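Local coordinates for protein prenylcyclase (Actinoplanes teichomyceticus, PDB 6IJ1) that probably acts on isoprenoid substrates as a prenyl cyclase, in a largely helical fold that resembles the alpha/alpha toroids of protein prenyltransferases and class II terpene cyclases, at residues 40-45 with 69-74; 52-57 with 101-106; 252-257 with 330-335. All blocks are in the same frame, centred on the assembly; numbering follows the deposited sequence.

Contact 1 of 3, residues 40-45 with 69-74; sequences SDDWIT and DLLVPE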
ATOM      1  N   SER A  40     -10.844   6.471  -6.178  1.00 16.99           N
ATOM      2  CA  SER A  40      -9.724   5.971  -7.002  1.00 16.06           C
ATOM      3  C   SER A  40     -10.219   4.733  -7.743  1.00 17.05           C
ATOM      4  O   SER A  40     -10.965   3.973  -7.150  1.00 19.36           O
ATOM      5  CB  SER A  40      -8.551   5.608  -6.140  1.00 16.17           C
ATOM      6  OG  SER A  40      -7.683   4.730  -6.833  1.00 17.33           O
ATOM      7  N   ASP A  41      -9.808   4.561  -8.998  1.00 16.84           N
ATOM      8  CA  ASP A  41     -10.186   3.326  -9.728  1.00 17.34           C
ATOM      9  C   ASP A  41      -8.961   2.426  -9.941  1.00 15.95           C
ATOM     10  O   ASP A  41      -8.940   1.352  -9.381  1.00 17.76           O
ATOM     11  CB  ASP A  41     -10.952   3.594 -11.027  1.00 18.27           C
ATOM     12  CG  ASP A  41     -10.411   4.723 -11.884  1.00 23.99           C
ATOM     13  OD1 ASP A  41      -9.230   5.043 -11.781  1.00 22.91           O
ATOM     14  OD2 ASP A  41     -11.197   5.253 -12.667  1.00 32.52           O
ATOM     15  N   ASP A  42      -7.972   2.884 -10.706  1.00 18.02           N
ATOM     16  CA  ASP A  42      -6.808   2.024 -11.064  1.00 17.16           C
ATOM     17  C   ASP A  42      -6.023   1.558  -9.831  1.00 15.21           C
ATOM     18  O   ASP A  42      -5.762   0.372  -9.714  1.00 16.12           O
ATOM     19  CB  ASP A  42      -5.944   2.693 -12.132  1.00 20.45           C
ATOM     20  CG  ASP A  42      -6.697   2.882 -13.438  1.00 23.58           C
ATOM     21  OD1 ASP A  42      -7.766   2.307 -13.578  1.00 29.80           O
ATOM     22  OD2 ASP A  42      -6.191   3.592 -14.288  1.00 35.38           O
ATOM     23  N   TRP A  43      -5.626   2.486  -8.970  1.00 15.43           N
ATOM     24  CA  TRP A  43      -4.875   2.115  -7.773  1.00 15.08           C
ATOM     25  C   TRP A  43      -5.641   1.087  -6.957  1.00 13.99           C
ATOM     26  O   TRP A  43      -5.134  -0.001  -6.641  1.00 14.45           O
ATOM     27  CB  TRP A  43      -4.558   3.372  -6.967  1.00 14.75           C
ATOM     28  CG  TRP A  43      -4.145   3.068  -5.547  1.00 14.29           C
ATOM     29  CD1 TRP A  43      -3.279   2.072  -5.096  1.00 17.37           C
ATOM     30  CD2 TRP A  43      -4.565   3.777  -4.371  1.00 15.54           C
ATOM     31  NE1 TRP A  43      -3.147   2.153  -3.722  1.00 16.69           N
ATOM     32  CE2 TRP A  43      -3.930   3.190  -3.267  1.00 15.60           C
ATOM     33  CE3 TRP A  43      -5.438   4.859  -4.162  1.00 17.90           C
ATOM     34  CZ2 TRP A  43      -4.129   3.636  -1.940  1.00 16.42           C
ATOM     35  CZ3 TRP A  43      -5.618   5.327  -2.849  1.00 18.09           C
ATOM     36  CH2 TRP A  43      -4.993   4.703  -1.748  1.00 16.62           C
ATOM     37  N   ILE A  44      -6.900   1.396  -6.601  1.00 14.60           N
ATOM     38  CA  ILE A  44      -7.640   0.498  -5.718  1.00 13.13           C
ATOM     39  C   ILE A  44      -7.960  -0.821  -6.399  1.00 14.15           C
ATOM     40  O   ILE A  44      -7.932  -1.870  -5.756  1.00 15.07           O
ATOM     41  CB  ILE A  44      -8.926   1.218  -5.229  1.00 14.00           C
ATOM     42  CG1 ILE A  44      -8.514   2.363  -4.297  1.00 15.19           C
ATOM     43  CG2 ILE A  44      -9.901   0.287  -4.516  1.00 15.39           C
ATOM     44  CD1 ILE A  44      -7.802   1.894  -2.973  1.00 16.92           C
ATOM     45  N   THR A  45      -8.311  -0.792  -7.698  1.00 16.11           N
ATOM     46  CA  THR A  45      -8.547  -2.043  -8.407  1.00 15.39           C
ATOM     47  C   THR A  45      -7.316  -2.937  -8.367  1.00 13.15           C
ATOM     48  O   THR A  45      -7.438  -4.132  -8.107  1.00 14.67           O
ATOM     49  CB  THR A  45      -8.942  -1.707  -9.851  1.00 16.38           C
ATOM     50  OG1 THR A  45     -10.231  -1.055  -9.854  1.00 17.77           O
ATOM     51  CG2 THR A  45      -9.055  -2.966 -10.705  1.00 17.81           C
ATOM     52  N   ASP A  69      -7.092  -7.749 -16.606  1.00 20.08           N
ATOM     53  CA  ASP A  69      -7.507  -7.461 -17.986  1.00 22.92           C
ATOM     54  C   ASP A  69      -8.068  -6.062 -18.148  1.00 21.11           C
ATOM     55  O   ASP A  69      -7.835  -5.422 -19.171  1.00 22.70           O
ATOM     56  CB  ASP A  69      -8.571  -8.451 -18.449  1.00 21.49           C
ATOM     57  CG  ASP A  69      -8.035  -9.818 -18.649  1.00 29.24           C
ATOM     58  OD1 ASP A  69      -6.823  -9.907 -18.941  1.00 30.96           O
ATOM     59  OD2 ASP A  69      -8.825 -10.782 -18.502  1.00 31.44           O
ATOM     60  N   LEU A  70      -8.804  -5.549 -17.132  1.00 19.50           N
ATOM     61  CA  LEU A  70      -9.321  -4.184 -17.204  1.00 21.68           C
ATOM     62  C   LEU A  70      -8.224  -3.132 -17.118  1.00 18.76           C
ATOM     63  O   LEU A  70      -8.345  -2.037 -17.685  1.00 21.95           O
ATOM     64  CB  LEU A  70     -10.312  -3.925 -16.049  1.00 22.95           C
ATOM     65  CG  LEU A  70     -11.613  -4.699 -15.973  1.00 29.75           C
ATOM     66  CD1 LEU A  70     -12.254  -4.358 -14.669  1.00 29.38           C
ATOM     67  CD2 LEU A  70     -12.562  -4.330 -17.136  1.00 34.61           C
ATOM     68  N   LEU A  71      -7.158  -3.423 -16.354  1.00 18.40           N
ATOM     69  CA  LEU A  71      -6.155  -2.420 -16.118  1.00 16.27           C
ATOM     70  C   LEU A  71      -5.226  -2.224 -17.304  1.00 15.97           C
ATOM     71  O   LEU A  71      -4.677  -1.144 -17.482  1.00 20.02           O
ATOM     72  CB  LEU A  71      -5.338  -2.821 -14.891  1.00 16.80           C
ATOM     73  CG  LEU A  71      -6.068  -2.595 -13.548  1.00 15.51           C
ATOM     74  CD1 LEU A  71      -5.361  -3.434 -12.524  1.00 17.29           C
ATOM     75  CD2 LEU A  71      -6.027  -1.053 -13.213  1.00 19.42           C
ATOM     76  N   VAL A  72      -4.929  -3.291 -18.052  1.00 18.54           N
ATOM     77  CA  VAL A  72      -3.930  -3.144 -19.120  1.00 18.79           C
ATOM     78  C   VAL A  72      -4.288  -2.016 -20.082  1.00 18.53           C
ATOM     79  O   VAL A  72      -3.424  -1.148 -20.338  1.00 19.85           O
ATOM     80  CB  VAL A  72      -3.720  -4.490 -19.833  1.00 21.41           C
ATOM     81  CG1 VAL A  72      -2.851  -4.295 -21.100  1.00 22.67           C
ATOM     82  CG2 VAL A  72      -3.023  -5.503 -18.909  1.00 20.73           C
ATOM     83  N   PRO A  73      -5.507  -1.933 -20.642  1.00 19.11           N
ATOM     84  CA  PRO A  73      -5.802  -0.823 -21.572  1.00 20.81           C
ATOM     85  C   PRO A  73      -5.841   0.549 -20.941  1.00 25.70           C
ATOM     86  O   PRO A  73      -5.858   1.568 -21.674  1.00 27.57           O
ATOM     87  CB  PRO A  73      -7.163  -1.198 -22.142  1.00 24.15           C
ATOM     88  CG  PRO A  73      -7.721  -2.232 -21.294  1.00 24.23           C
ATOM     89  CD  PRO A  73      -6.599  -2.910 -20.589  1.00 18.92           C
ATOM     90  N   GLU A  74      -5.903   0.645 -19.621  1.00 19.90           N
ATOM     91  CA  GLU A  74      -5.873   1.948 -18.960  1.00 19.07           C
ATOM     92  C   GLU A  74      -4.482   2.544 -18.812  1.00 18.20           C
ATOM     93  O   GLU A  74      -4.340   3.700 -18.396  1.00 20.11           O
ATOM     94  CB  GLU A  74      -6.502   1.850 -17.568  1.00 23.89           C
ATOM     95  CG  GLU A  74      -7.904   1.348 -17.577  1.00 25.34           C
ATOM     96  CD  GLU A  74      -8.812   2.244 -18.392  1.00 36.68           C
ATOM     97  OE1 GLU A  74      -8.614   3.477 -18.329  1.00 36.69           O
ATOM     98  OE2 GLU A  74      -9.672   1.716 -19.117  1.00 46.40           O
TER
HETATM   99  O   HOH W   1      -5.500   5.070 -16.131  1.00 34.00           O
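Asp42 and Leu71 run alongside each other in opposite senses, so that the leucine methyl CD2 slips in beside the aspartate rather than meeting it end on. That methyl lies 3.8 Å from Asp42 OD1 and the same distance from the backbone atom Asp42 O. The carboxylate is brought there by a first torsion that sets CG anti to the carbonyl carbon (chi1 -64°). The other branch of the leucine serves the next turn: Leu71 CD1 and Thr45 CG2 lie 4.1 Å apart, again with the two side chains passing in opposite directions. Thr45 thus offers its methyl to the partner, while OG1 turns back towards the carbonyl oxygens of Asp41 and Trp31. These residues join the start of helix 42-52 to the C-terminal end of helix 58-71 and the residues after it, the open end of an antiparallel helical hairpin consistent with the alpha/alpha toroids of protein prenyltransferase beta subunits and class II terpene cyclases. Trp43, whose CB points away from 69-74, packs among the rings of Trp96, Tyr34 and His328. Glu74 approaches Asp42 crosswise, meeting OD2 with its own CB at 3.7 Å, and the two carboxylate planes are 50° apart. Their charged atoms are not in contact, Asp42 OD2 and Glu74 OE1 being 4.7 Å apart. A water lies between Asp42 OD2 and the backbone, 2.9 Å from Glu74 O. Asp41 OD1 meanwhile accepts the N-H of Asp42, with N 2.7 Å away, on the anti side and somewhat out of the carboxylate plane.

Contact 2 of 3, residues 52-57 with 101-106; sequences LVQLPH and AELLGR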
ATOM      1  N   LEU A  52      -6.649 -10.567  -3.797  1.00 17.82           N
ATOM      2  CA  LEU A  52      -7.586 -11.627  -4.158  1.00 16.67           C
ATOM      3  C   LEU A  52      -6.876 -12.744  -4.911  1.00 17.06           C
ATOM      4  O   LEU A  52      -7.210 -13.900  -4.708  1.00 21.65           O
ATOM      5  CB  LEU A  52      -8.740 -11.055  -4.982  1.00 16.47           C
ATOM      6  CG  LEU A  52      -9.752 -10.197  -4.208  1.00 18.52           C
ATOM      7  CD1 LEU A  52     -10.797  -9.612  -5.132  1.00 22.01           C
ATOM      8  CD2 LEU A  52     -10.430 -11.005  -3.103  1.00 20.03           C
ATOM      9  N   VAL A  53      -5.900 -12.427  -5.773  1.00 17.49           N
ATOM     10  CA  VAL A  53      -5.308 -13.533  -6.542  1.00 19.05           C
ATOM     11  C   VAL A  53      -4.425 -14.425  -5.682  1.00 22.61           C
ATOM     12  O   VAL A  53      -4.037 -15.515  -6.133  1.00 23.35           O
ATOM     13  CB  VAL A  53      -4.504 -13.046  -7.786  1.00 17.58           C
ATOM     14  CG1 VAL A  53      -5.373 -12.299  -8.797  1.00 19.56           C
ATOM     15  CG2 VAL A  53      -3.256 -12.218  -7.422  1.00 18.66           C
ATOM     16  N   GLN A  54      -4.126 -14.049  -4.438  1.00 18.78           N
ATOM     17  CA  GLN A  54      -3.328 -14.853  -3.519  1.00 20.27           C
ATOM     18  C   GLN A  54      -4.163 -15.691  -2.552  1.00 25.52           C
ATOM     19  O   GLN A  54      -3.580 -16.428  -1.739  1.00 29.15           O
ATOM     20  CB  GLN A  54      -2.413 -13.954  -2.707  1.00 21.42           C
ATOM     21  CG  GLN A  54      -1.449 -13.162  -3.548  1.00 18.99           C
ATOM     22  CD  GLN A  54      -0.659 -12.203  -2.671  1.00 24.82           C
ATOM     23  OE1 GLN A  54       0.079 -12.628  -1.760  1.00 26.20           O
ATOM     24  NE2 GLN A  54      -0.886 -10.894  -2.867  1.00 21.20           N
ATOM     25  N   LEU A  55      -5.491 -15.583  -2.580  1.00 23.47           N
ATOM     26  CA  LEU A  55      -6.372 -16.270  -1.651  1.00 26.36           C
ATOM     27  C   LEU A  55      -6.857 -17.568  -2.271  1.00 26.08           C
ATOM     28  O   LEU A  55      -7.036 -17.656  -3.484  1.00 26.81           O
ATOM     29  CB  LEU A  55      -7.571 -15.394  -1.296  1.00 23.70           C
ATOM     30  CG  LEU A  55      -7.109 -14.092  -0.609  1.00 21.15           C
ATOM     31  CD1 LEU A  55      -8.324 -13.244  -0.259  1.00 22.79           C
ATOM     32  CD2 LEU A  55      -6.262 -14.366   0.627  1.00 23.06           C
ATOM     33  N   PRO A  56      -7.118 -18.578  -1.441  1.00 29.18           N
ATOM     34  CA  PRO A  56      -7.520 -19.896  -1.968  1.00 35.01           C
ATOM     35  C   PRO A  56      -9.024 -19.985  -2.215  1.00 30.36           C
ATOM     36  O   PRO A  56      -9.759 -20.767  -1.578  1.00 36.76           O
ATOM     37  CB  PRO A  56      -7.041 -20.840  -0.862  1.00 33.82           C
ATOM     38  CG  PRO A  56      -7.292 -20.044   0.418  1.00 33.75           C
ATOM     39  CD  PRO A  56      -6.918 -18.594   0.022  1.00 30.97           C
ATOM     40  N   HIS A  57      -9.508 -19.183  -3.164  1.00 25.69           N
ATOM     41  CA  HIS A  57     -10.928 -19.122  -3.482  1.00 26.72           C
ATOM     42  C   HIS A  57     -11.030 -18.860  -4.974  1.00 28.31           C
ATOM     43  O   HIS A  57     -10.498 -17.871  -5.478  1.00 25.95           O
ATOM     44  CB  HIS A  57     -11.646 -18.030  -2.631  1.00 28.09           C
ATOM     45  CG  HIS A  57     -11.698 -18.352  -1.157  1.00 36.28           C
ATOM     46  ND1 HIS A  57     -12.559 -19.293  -0.621  1.00 41.78           N
ATOM     47  CD2 HIS A  57     -10.961 -17.889  -0.114  1.00 38.92           C
ATOM     48  CE1 HIS A  57     -12.368 -19.376   0.686  1.00 39.73           C
ATOM     49  NE2 HIS A  57     -11.400 -18.539   1.020  1.00 35.26           N
ATOM     50  N   ALA A 101       0.569  -7.908 -12.131  1.00 14.00           N
ATOM     51  CA  ALA A 101       1.121  -8.677 -13.250  1.00 15.41           C
ATOM     52  C   ALA A 101       2.131  -9.708 -12.792  1.00 16.14           C
ATOM     53  O   ALA A 101       2.102 -10.850 -13.276  1.00 16.63           O
ATOM     54  CB  ALA A 101       1.739  -7.710 -14.256  1.00 16.29           C
ATOM     55  N   GLU A 102       3.022  -9.357 -11.862  1.00 14.54           N
ATOM     56  CA  GLU A 102       3.995 -10.360 -11.369  1.00 12.93           C
ATOM     57  C   GLU A 102       3.269 -11.470 -10.657  1.00 14.97           C
ATOM     58  O   GLU A 102       3.614 -12.646 -10.810  1.00 16.96           O
ATOM     59  CB  GLU A 102       5.040  -9.681 -10.457  1.00 15.12           C
ATOM     60  CG  GLU A 102       5.955  -8.777 -11.261  1.00 16.48           C
ATOM     61  CD  GLU A 102       7.290  -8.419 -10.576  1.00 16.90           C
ATOM     62  OE1 GLU A 102       7.445  -8.736  -9.364  1.00 17.63           O
ATOM     63  OE2 GLU A 102       8.169  -7.812 -11.233  1.00 15.87           O
ATOM     64  N   LEU A 103       2.265 -11.135  -9.835  1.00 15.34           N
ATOM     65  CA  LEU A 103       1.555 -12.203  -9.116  1.00 15.54           C
ATOM     66  C   LEU A 103       0.874 -13.166 -10.086  1.00 18.62           C
ATOM     67  O   LEU A 103       0.742 -14.351  -9.773  1.00 21.27           O
ATOM     68  CB  LEU A 103       0.515 -11.599  -8.155  1.00 18.80           C
ATOM     69  CG  LEU A 103       1.104 -10.841  -6.977  1.00 16.79           C
ATOM     70  CD1 LEU A 103      -0.008 -10.068  -6.302  1.00 18.93           C
ATOM     71  CD2 LEU A 103       1.617 -11.837  -5.964  1.00 18.58           C
ATOM     72  N   LEU A 104       0.469 -12.678 -11.256  1.00 16.71           N
ATOM     73  CA  LEU A 104      -0.247 -13.461 -12.256  1.00 18.31           C
ATOM     74  C   LEU A 104       0.674 -14.069 -13.312  1.00 18.85           C
ATOM     75  O   LEU A 104       0.188 -14.751 -14.213  1.00 21.68           O
ATOM     76  CB  LEU A 104      -1.294 -12.578 -12.949  1.00 18.06           C
ATOM     77  CG  LEU A 104      -2.468 -12.266 -11.995  1.00 18.30           C
ATOM     78  CD1 LEU A 104      -3.472 -11.332 -12.664  1.00 18.70           C
ATOM     79  CD2 LEU A 104      -3.208 -13.562 -11.545  1.00 21.06           C
ATOM     80  N   GLY A 105       1.964 -13.830 -13.254  1.00 15.77           N
ATOM     81  CA  GLY A 105       2.900 -14.355 -14.251  1.00 16.53           C
ATOM     82  C   GLY A 105       2.855 -13.645 -15.573  1.00 23.46           C
ATOM     83  O   GLY A 105       3.284 -14.217 -16.590  1.00 22.26           O
ATOM     84  N   ARG A 106       2.309 -12.428 -15.609  1.00 18.35           N
ATOM     85  CA  ARG A 106       2.071 -11.714 -16.856  1.00 18.05           C
ATOM     86  C   ARG A 106       3.020 -10.551 -17.058  1.00 17.22           C
ATOM     87  O   ARG A 106       2.886  -9.791 -18.031  1.00 16.79           O
ATOM     88  CB  ARG A 106       0.629 -11.202 -16.890  1.00 18.31           C
ATOM     89  CG  ARG A 106      -0.382 -12.307 -17.001  1.00 19.82           C
ATOM     90  CD  ARG A 106      -1.763 -11.705 -17.247  1.00 23.12           C
ATOM     91  NE  ARG A 106      -1.811 -10.891 -18.457  1.00 24.71           N
ATOM     92  CZ  ARG A 106      -2.897 -10.254 -18.896  1.00 20.94           C
ATOM     93  NH1 ARG A 106      -4.036 -10.359 -18.204  1.00 24.23           N
ATOM     94  NH2 ARG A 106      -2.843  -9.518 -19.998  1.00 25.73           N
TER
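A type I turn from Leu52 to Leu55 follows helix 42-52 and lies beside the Schellman motif at the C-terminal end of helix 91-104, bringing Val53 and Leu103 within 7.4 Å between their CA atoms. In that motif Gly105 has positive phi, and Arg106 N bonds back to Ala101 O at 2.8 Å. Val53 points at the partner and divides its two methyls between consecutive leucines. CG1, anti to the carbonyl carbon (chi1 of Val53 -62°), reaches Leu104 CD2 at 3.7 Å, the side chains crossing at about a right angle. The same torsion leaves CG2 between the backbone N and the carbonyl carbon, 3.9 Å from Leu103 CB, where it slants across that chain. Gln54 extends over the end of Leu103 from another direction, nearly perpendicular to it, and lays its amide against both methyls: NE2 is 3.6 Å from Leu103 CD1, and the amide carbon CD is 4.0 Å from Leu103 CD2. The amide is anchored at both ends, by NE2 to Gly50 O and by OE1 to Gln335. Leu104 also packs on Arg65 and Met68 of helix 58-71, and Leu52 on Ala60 of the same helix. The meeting is entirely one of van der Waals packing, in which even the glutamine contributes its flat amide as a surface; its polar bonds, made to other residues, probably fix the orientation of the amide.

Contact 3 of 3, residues 252-257 with 330-335; sequences ALRAVA and TATVLQ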
ATOM      1  N   ALA A 252       1.172  -4.789  11.119  1.00 13.83           N
ATOM      2  CA  ALA A 252       2.166  -5.234  12.099  1.00 13.81           C
ATOM      3  C   ALA A 252       2.301  -6.745  12.064  1.00 14.62           C
ATOM      4  O   ALA A 252       3.433  -7.256  12.135  1.00 14.15           O
ATOM      5  CB  ALA A 252       1.756  -4.764  13.514  1.00 14.97           C
ATOM      6  N   LEU A 253       1.177  -7.490  11.983  1.00 13.15           N
ATOM      7  CA  LEU A 253       1.242  -8.950  11.849  1.00 12.73           C
ATOM      8  C   LEU A 253       2.169  -9.335  10.697  1.00 14.73           C
ATOM      9  O   LEU A 253       3.054 -10.205  10.840  1.00 14.32           O
ATOM     10  CB  LEU A 253      -0.196  -9.471  11.640  1.00 14.64           C
ATOM     11  CG  LEU A 253      -0.430 -10.972  11.633  1.00 15.81           C
ATOM     12  CD1 LEU A 253      -1.942 -11.226  11.760  1.00 17.08           C
ATOM     13  CD2 LEU A 253       0.083 -11.639  10.322  1.00 17.58           C
ATOM     14  N   ARG A 254       1.974  -8.686   9.548  1.00 13.72           N
ATOM     15  CA  ARG A 254       2.740  -9.042   8.347  1.00 13.83           C
ATOM     16  C   ARG A 254       4.212  -8.729   8.514  1.00 13.61           C
ATOM     17  O   ARG A 254       5.040  -9.543   8.049  1.00 15.88           O
ATOM     18  CB  ARG A 254       2.155  -8.257   7.182  1.00 13.14           C
ATOM     19  CG  ARG A 254       0.872  -8.869   6.694  1.00 13.79           C
ATOM     20  CD  ARG A 254       0.044  -7.936   5.795  1.00 15.71           C
ATOM     21  NE  ARG A 254       0.813  -7.644   4.574  1.00 15.42           N
ATOM     22  CZ  ARG A 254       0.371  -6.821   3.639  1.00 18.60           C
ATOM     23  NH1 ARG A 254      -0.823  -6.223   3.790  1.00 18.67           N
ATOM     24  NH2 ARG A 254       1.140  -6.595   2.582  1.00 18.39           N
ATOM     25  N   ALA A 255       4.566  -7.674   9.256  1.00 13.41           N
ATOM     26  CA  ALA A 255       5.976  -7.362   9.503  1.00 14.10           C
ATOM     27  C   ALA A 255       6.594  -8.402  10.450  1.00 16.22           C
ATOM     28  O   ALA A 255       7.757  -8.836  10.256  1.00 16.82           O
ATOM     29  CB  ALA A 255       6.111  -5.936  10.033  1.00 15.89           C
ATOM     30  N   VAL A 256       5.835  -8.838  11.456  1.00 14.90           N
ATOM     31  CA  VAL A 256       6.379  -9.859  12.361  1.00 15.83           C
ATOM     32  C   VAL A 256       6.697 -11.114  11.582  1.00 18.29           C
ATOM     33  O   VAL A 256       7.699 -11.802  11.864  1.00 17.55           O
ATOM     34  CB  VAL A 256       5.361 -10.141  13.474  1.00 13.47           C
ATOM     35  CG1 VAL A 256       5.904 -11.321  14.345  1.00 16.48           C
ATOM     36  CG2 VAL A 256       5.226  -8.973  14.364  1.00 15.39           C
ATOM     37  N   ALA A 257       5.833 -11.476  10.636  1.00 14.77           N
ATOM     38  CA  ALA A 257       5.957 -12.714   9.887  1.00 16.96           C
ATOM     39  C   ALA A 257       7.209 -12.736   9.011  1.00 19.25           C
ATOM     40  O   ALA A 257       7.554 -13.832   8.519  1.00 21.10           O
ATOM     41  CB  ALA A 257       4.697 -12.946   9.052  1.00 18.26           C
ATOM     42  N   THR A 330     -10.049  -3.808   4.165  1.00 13.30           N
ATOM     43  CA  THR A 330     -10.399  -5.221   4.147  1.00 12.41           C
ATOM     44  C   THR A 330      -9.380  -6.018   3.347  1.00 13.17           C
ATOM     45  O   THR A 330      -8.988  -7.107   3.786  1.00 14.24           O
ATOM     46  CB  THR A 330     -11.811  -5.353   3.562  1.00 14.05           C
ATOM     47  OG1 THR A 330     -12.711  -4.673   4.421  1.00 15.45           O
ATOM     48  CG2 THR A 330     -12.209  -6.844   3.469  1.00 14.75           C
ATOM     49  N   ALA A 331      -8.945  -5.476   2.199  1.00 14.46           N
ATOM     50  CA  ALA A 331      -7.920  -6.206   1.439  1.00 14.58           C
ATOM     51  C   ALA A 331      -6.654  -6.368   2.257  1.00 13.75           C
ATOM     52  O   ALA A 331      -6.020  -7.454   2.266  1.00 14.80           O
ATOM     53  CB  ALA A 331      -7.623  -5.498   0.112  1.00 14.94           C
ATOM     54  N   THR A 332      -6.219  -5.290   2.925  1.00 13.43           N
ATOM     55  CA  THR A 332      -5.026  -5.345   3.768  1.00 12.72           C
ATOM     56  C   THR A 332      -5.145  -6.410   4.851  1.00 13.19           C
ATOM     57  O   THR A 332      -4.182  -7.173   5.110  1.00 13.12           O
ATOM     58  CB  THR A 332      -4.777  -3.956   4.389  1.00 13.39           C
ATOM     59  OG1 THR A 332      -4.756  -2.955   3.339  1.00 13.55           O
ATOM     60  CG2 THR A 332      -3.476  -3.906   5.146  1.00 14.46           C
ATOM     61  N   VAL A 333      -6.305  -6.480   5.511  1.00 13.20           N
ATOM     62  CA  VAL A 333      -6.523  -7.460   6.546  1.00 13.10           C
ATOM     63  C   VAL A 333      -6.511  -8.868   5.962  1.00 14.53           C
ATOM     64  O   VAL A 333      -5.927  -9.775   6.561  1.00 14.15           O
ATOM     65  CB  VAL A 333      -7.867  -7.162   7.271  1.00 13.35           C
ATOM     66  CG1 VAL A 333      -8.155  -8.342   8.225  1.00 14.53           C
ATOM     67  CG2 VAL A 333      -7.762  -5.807   8.067  1.00 14.66           C
ATOM     68  N   LEU A 334      -7.181  -9.087   4.825  1.00 14.05           N
ATOM     69  CA  LEU A 334      -7.164 -10.444   4.251  1.00 13.60           C
ATOM     70  C   LEU A 334      -5.740 -10.877   3.933  1.00 15.14           C
ATOM     71  O   LEU A 334      -5.398 -12.056   4.139  1.00 17.34           O
ATOM     72  CB  LEU A 334      -8.026 -10.508   2.991  1.00 14.76           C
ATOM     73  CG  LEU A 334      -9.514 -10.303   3.268  1.00 16.12           C
ATOM     74  CD1 LEU A 334     -10.297 -10.269   1.948  1.00 19.62           C
ATOM     75  CD2 LEU A 334     -10.087 -11.449   4.155  1.00 22.59           C
ATOM     76  N   GLN A 335      -4.902  -9.956   3.437  1.00 15.73           N
ATOM     77  CA  GLN A 335      -3.505 -10.346   3.173  1.00 15.94           C
ATOM     78  C   GLN A 335      -2.833 -10.803   4.460  1.00 16.75           C
ATOM     79  O   GLN A 335      -2.105 -11.826   4.479  1.00 16.75           O
ATOM     80  CB  GLN A 335      -2.784  -9.151   2.515  1.00 16.27           C
ATOM     81  CG  GLN A 335      -1.290  -9.420   2.163  1.00 17.49           C
ATOM     82  CD  GLN A 335      -1.168 -10.205   0.915  1.00 24.80           C
ATOM     83  OE1 GLN A 335      -1.631  -9.777  -0.139  1.00 22.94           O
ATOM     84  NE2 GLN A 335      -0.576 -11.374   1.002  1.00 28.07           N
TER
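Arg254 reaches across to Gln335 with the far half of its side chain, and Gln335 receives it on its aliphatic part. From CB the arginine sets out toward helix 327-341, CB and CG serving as a spacer. The first atom to close in is CD, 4.1 Å from Gln335 CG. There the chain bends (chi3 of Arg254 63°), turning the guanidinium so that one of its faces lies against the glutamine. NE is 3.7 Å from Gln335 CG, and CZ comes to 3.4 Å from the same carbon, which stands over the centre of the guanidinium plane. The partner methylene is presented by a first torsion that puts Gln335 CG anti to the backbone N (chi1 -179°); a bend at the next bond then swings the amide away, its plane 51° from the guanidinium, and NE2 bonds to Gln54. Helices 246-256 and 327-341 run in the same general direction here, and the latter also packs on Val51 and Tyr47 of helix 42-52. The last helix thus packs on one near the start of the chain, consistent with closure of an alpha/alpha toroid. Further out, Arg254 NH1 passes 3.8 Å from Thr332 CG2, and Thr332 O stands oblique to the guanidinium, 3.7 Å from NH1. The hydroxyl of that threonine is engaged by Tyr47 OH and His328 O. At the other tip, NH2 forms a salt bridge with Glu207, a counter-ion outside the two helices. A bound imidazole, probably from the crystallisation liquor, though such molecules can mark a pocket, lies about 4 Å from the Arg254 side chain.

How the contacts relate
Contacts 1 and 3 are buried, whereas contact 2 lies at the surface, at the loop end of the helical hairpin whose open end is contact 1. Helix 42-52 and its following loop recur in contacts 1 and 2, and helix 58-71 supplies one side of contact 1 and packs against Leu104 of contact 2; a salt bridge from Asp69 to Arg106 joins the two directly. Contact 2 meets contact 3 through a probable hydrogen bond between Gln54 and Gln335, while contacts 1 and 3 stay about 7 Å apart at their nearest atoms. Chemically, a carboxylate beside leucine marks the first, aliphatic packing with a glutamine amide laid on leucine the second, and a guanidinium face on a methylene the third.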